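PDB 6B1Z: glutamate--tRNA ligase, which catalyses the ATP-dependent attachment of glutamate to its cognate tRNA, the charging step that supplies glutamyl-tRNA for translation. Local coordinates for residues Q92-T103 and F212-M221. Residues are numbered along the deposited sequence; the frame is centred on the assembly and turned at random.
Sequences QSERRDIYDRYT and FANIIDDHEM. With FMT (formic acid), chain B; EDO (1,2-ethanediol), chain V; EDO (1,2-ethanediol), chain S; FMT (formic acid), chain N.
The guanidinium of Arg95 is sandwiched. Met221 CE covers one face toward the rim, and Ile98 CD1 lies over the centre of the opposite face. Glu220 CB and Tyr99 OH sit at its edge. The Phe212 ring carries Ile216 CD1 over one face, 3.6 Å above its plane, and turns its edge to Tyr102 O and Thr103 OG1. The Tyr99 ring has Arg95 O on one face and Ile216 CG2 and Asp217 OD2 at its edge.

Asp217 gathers the polar side chains. Tyr99 OH donates to Asp217 OD2 on the syn side at 2.7 Å. Gln92 NE2 meets Asp217 OD2 on the anti side at 2.9 Å, tilted from the carboxylate plane. Arg95 NE forms a salt bridge to Asp217 OD1 at 2.8 Å, from above that plane. The Arg95 chain bends at chi3 (66°), which turns NE to the acid; NH1 bonds to Pro89 O and Tyr87 O. Three side chains thus hold this buried carboxylate, with a further weak bond from Arg95 NH2 to Asp217 OD1. Gln92 NE2 also reaches Asn214 OD1 (3.2 Å), which Arg49 binds too.

Ile216 CG2 packs on Tyr102 CD2 at 3.5 Å. Farther out, a water links Arg101 NH2 to Glu220 OE1.

The axes of helix segments 96-103 and 212-220 cross at 101° and come within 10.6 Å. Asp217 ties this steep helix pair to the N-terminal approach of helix 96-103, within the class I synthetase catalytic domain, built on a Rossmann-like nucleotide-binding fold.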
# COMPACT_ATOMS: atom_id res chain seq x y z
N GLN A 92 2.04 -16.14 16.38
CA GLN A 92 1.67 -17.55 16.32
C GLN A 92 2.82 -18.47 16.72
O GLN A 92 2.59 -19.56 17.26
CB GLN A 92 1.15 -17.88 14.92
CG GLN A 92 -0.20 -17.20 14.65
CD GLN A 92 -0.86 -17.68 13.38
OE1 GLN A 92 -0.24 -17.74 12.32
NE2 GLN A 92 -2.14 -17.99 13.48
N SER A 93 4.08 -18.04 16.51
CA SER A 93 5.22 -18.84 16.94
C SER A 93 5.25 -19.08 18.44
O SER A 93 5.94 -19.99 18.91
CB SER A 93 6.54 -18.19 16.51
OG SER A 93 6.76 -16.94 17.15
N GLU A 94 4.49 -18.29 19.21
CA GLU A 94 4.50 -18.35 20.66
C GLU A 94 3.28 -19.07 21.22
O GLU A 94 3.07 -19.05 22.44
CB GLU A 94 4.60 -16.93 21.21
CG GLU A 94 5.92 -16.28 20.83
CD GLU A 94 5.98 -14.80 21.17
OE1 GLU A 94 5.00 -14.30 21.76
OE2 GLU A 94 7.00 -14.15 20.85
N ARG A 95 2.52 -19.77 20.38
CA ARG A 95 1.24 -20.36 20.78
C ARG A 95 1.24 -21.88 20.67
O ARG A 95 0.17 -22.49 20.53
CB ARG A 95 0.10 -19.76 19.96
CG ARG A 95 -0.04 -18.23 20.16
CD ARG A 95 -1.08 -17.61 19.24
NE ARG A 95 -2.46 -18.05 19.50
CZ ARG A 95 -3.26 -17.52 20.42
NH1 ARG A 95 -2.83 -16.56 21.25
NH2 ARG A 95 -4.49 -17.99 20.54
N ARG A 96 2.41 -22.52 20.77
CA ARG A 96 2.49 -23.95 20.48
C ARG A 96 1.64 -24.79 21.44
O ARG A 96 1.03 -25.77 21.01
CB ARG A 96 3.95 -24.42 20.50
CG ARG A 96 4.08 -25.92 20.75
CD ARG A 96 5.52 -26.41 20.74
NE ARG A 96 6.09 -26.42 19.39
CZ ARG A 96 5.80 -27.32 18.46
NH1 ARG A 96 4.92 -28.29 18.70
NH2 ARG A 96 6.38 -27.25 17.27
N ASP A 97 1.58 -24.41 22.72
CA ASP A 97 0.79 -25.22 23.66
C ASP A 97 -0.70 -25.18 23.32
O ASP A 97 -1.40 -26.19 23.47
CB ASP A 97 1.04 -24.75 25.09
CG ASP A 97 2.31 -25.35 25.68
OD1 ASP A 97 3.14 -25.87 24.90
OD2 ASP A 97 2.46 -25.30 26.92
N ILE A 98 -1.19 -24.03 22.85
CA ILE A 98 -2.57 -23.93 22.37
C ILE A 98 -2.77 -24.85 21.18
O ILE A 98 -3.77 -25.59 21.10
CB ILE A 98 -2.91 -22.47 22.01
CG1 ILE A 98 -2.82 -21.59 23.25
CG2 ILE A 98 -4.29 -22.37 21.39
CD1 ILE A 98 -2.79 -20.09 22.96
N TYR A 99 -1.84 -24.82 20.23
CA TYR A 99 -2.00 -25.63 19.04
C TYR A 99 -1.95 -27.12 19.38
O TYR A 99 -2.69 -27.92 18.79
CB TYR A 99 -0.92 -25.28 18.02
CG TYR A 99 -0.95 -23.84 17.55
CD1 TYR A 99 -2.15 -23.16 17.35
CD2 TYR A 99 0.24 -23.16 17.34
CE1 TYR A 99 -2.14 -21.81 16.92
CE2 TYR A 99 0.26 -21.84 16.92
CZ TYR A 99 -0.93 -21.17 16.71
OH TYR A 99 -0.88 -19.86 16.31
N ASP A 100 -1.08 -27.51 20.31
CA ASP A 100 -1.00 -28.91 20.71
C ASP A 100 -2.32 -29.41 21.27
O ASP A 100 -2.75 -30.53 20.98
CB ASP A 100 0.11 -29.10 21.74
CG ASP A 100 1.50 -29.00 21.15
OD1 ASP A 100 1.64 -28.94 19.91
OD2 ASP A 100 2.46 -28.96 21.95
N ARG A 101 -2.98 -28.58 22.08
CA ARG A 101 -4.28 -28.94 22.64
C ARG A 101 -5.28 -29.26 21.54
O ARG A 101 -5.99 -30.28 21.60
CB ARG A 101 -4.77 -27.78 23.53
CG ARG A 101 -6.17 -27.92 24.10
CD ARG A 101 -6.35 -27.02 25.34
NE ARG A 101 -6.66 -25.62 25.02
CZ ARG A 101 -5.86 -24.59 25.26
NH1 ARG A 101 -4.67 -24.78 25.84
NH2 ARG A 101 -6.24 -23.36 24.93
N TYR A 102 -5.33 -28.42 20.50
CA TYR A 102 -6.32 -28.60 19.44
C TYR A 102 -5.89 -29.64 18.42
O TYR A 102 -6.76 -30.25 17.78
CB TYR A 102 -6.63 -27.25 18.80
CG TYR A 102 -7.36 -26.38 19.79
CD1 TYR A 102 -8.50 -26.84 20.43
CD2 TYR A 102 -6.88 -25.12 20.13
CE1 TYR A 102 -9.17 -26.06 21.35
CE2 TYR A 102 -7.55 -24.34 21.05
CZ TYR A 102 -8.69 -24.81 21.65
OH TYR A 102 -9.35 -24.03 22.57
N THR A 103 -4.59 -29.88 18.27
CA THR A 103 -4.16 -31.03 17.49
C THR A 103 -4.66 -32.34 18.11
O THR A 103 -5.18 -33.22 17.41
CB THR A 103 -2.63 -31.03 17.37
OG1 THR A 103 -2.23 -29.90 16.59
CG2 THR A 103 -2.13 -32.30 16.71
N PHE A 212 -4.69 -24.28 9.74
CA PHE A 212 -5.13 -24.75 11.05
C PHE A 212 -4.87 -23.71 12.13
O PHE A 212 -5.74 -23.46 12.97
CB PHE A 212 -4.41 -26.06 11.36
CG PHE A 212 -5.01 -26.89 12.49
CD1 PHE A 212 -6.38 -26.90 12.75
CD2 PHE A 212 -4.18 -27.67 13.27
CE1 PHE A 212 -6.90 -27.70 13.78
CE2 PHE A 212 -4.69 -28.47 14.31
CZ PHE A 212 -6.05 -28.48 14.56
N ALA A 213 -3.68 -23.08 12.11
CA ALA A 213 -3.38 -22.03 13.07
C ALA A 213 -4.40 -20.90 13.02
O ALA A 213 -4.82 -20.39 14.07
CB ALA A 213 -1.97 -21.47 12.83
N ASN A 214 -4.84 -20.52 11.82
CA ASN A 214 -5.75 -19.38 11.73
C ASN A 214 -7.14 -19.72 12.23
O ASN A 214 -7.78 -18.88 12.87
CB ASN A 214 -5.78 -18.82 10.31
CG ASN A 214 -4.59 -17.95 10.01
OD1 ASN A 214 -3.94 -17.44 10.92
ND2 ASN A 214 -4.29 -17.78 8.73
N ILE A 215 -7.65 -20.94 11.98
CA ILE A 215 -8.98 -21.22 12.50
C ILE A 215 -8.92 -21.38 14.03
O ILE A 215 -9.84 -20.95 14.74
CB ILE A 215 -9.67 -22.42 11.80
CG1 ILE A 215 -9.00 -23.76 12.12
CG2 ILE A 215 -9.78 -22.17 10.28
CD1 ILE A 215 -9.77 -24.56 13.18
N ILE A 216 -7.84 -21.97 14.56
CA ILE A 216 -7.68 -22.07 16.01
C ILE A 216 -7.64 -20.68 16.62
O ILE A 216 -8.34 -20.38 17.61
CB ILE A 216 -6.40 -22.85 16.36
CG1 ILE A 216 -6.57 -24.35 16.06
CG2 ILE A 216 -5.99 -22.60 17.85
CD1 ILE A 216 -5.26 -25.11 16.03
N ASP A 217 -6.84 -19.79 16.04
CA ASP A 217 -6.68 -18.48 16.66
C ASP A 217 -7.86 -17.56 16.42
O ASP A 217 -8.14 -16.71 17.27
CB ASP A 217 -5.38 -17.83 16.19
CG ASP A 217 -4.14 -18.51 16.75
OD1 ASP A 217 -4.24 -19.26 17.75
OD2 ASP A 217 -3.05 -18.28 16.19
N ASP A 218 -8.55 -17.67 15.28
CA ASP A 218 -9.77 -16.90 15.11
C ASP A 218 -10.82 -17.32 16.13
O ASP A 218 -11.55 -16.48 16.67
CB ASP A 218 -10.28 -17.03 13.67
CG ASP A 218 -9.39 -16.31 12.69
OD1 ASP A 218 -9.50 -16.56 11.48
OD2 ASP A 218 -8.56 -15.47 13.17
N HIS A 219 -10.90 -18.62 16.43
CA HIS A 219 -11.79 -19.09 17.49
C HIS A 219 -11.36 -18.56 18.85
O HIS A 219 -12.16 -17.96 19.58
CB HIS A 219 -11.82 -20.62 17.48
CG HIS A 219 -12.68 -21.21 18.55
ND1 HIS A 219 -14.06 -21.18 18.50
CD2 HIS A 219 -12.36 -21.83 19.70
CE1 HIS A 219 -14.55 -21.77 19.57
NE2 HIS A 219 -13.54 -22.17 20.32
N GLU A 220 -10.08 -18.77 19.22
CA GLU A 220 -9.61 -18.38 20.54
C GLU A 220 -9.70 -16.87 20.76
O GLU A 220 -9.99 -16.42 21.88
CB GLU A 220 -8.17 -18.85 20.75
CG GLU A 220 -8.01 -20.36 20.84
CD GLU A 220 -8.81 -20.98 21.98
OE1 GLU A 220 -8.33 -20.94 23.13
OE2 GLU A 220 -9.91 -21.50 21.72
N MET A 221 -9.43 -16.08 19.72
CA MET A 221 -9.44 -14.62 19.85
C MET A 221 -10.82 -14.03 19.59
O MET A 221 -10.96 -12.81 19.54
CB MET A 221 -8.42 -14.00 18.90
CG MET A 221 -6.99 -14.44 19.19
SD MET A 221 -5.78 -13.62 18.14
CE MET A 221 -4.27 -14.21 18.92
C FMT B . 4.84 -22.83 24.44
O1 FMT B . 3.67 -22.91 24.08
O2 FMT B . 5.47 -21.78 24.56
C1 EDO V . -8.99 -18.66 8.84
O1 EDO V . -8.44 -19.70 8.02
C2 EDO V . -10.51 -18.79 8.85
O2 EDO V . -11.02 -18.30 10.09
C1 EDO S . 7.05 -25.72 28.34
O1 EDO S . 6.92 -25.14 27.04
C2 EDO S . 5.67 -25.81 28.99
O2 EDO S . 4.74 -26.32 28.03
C FMT N . -1.11 -15.94 6.44
O1 FMT N . 0.12 -16.01 6.54
O2 FMT N . -1.89 -16.10 7.38
O HOH W 1 -8.91 -22.27 25.20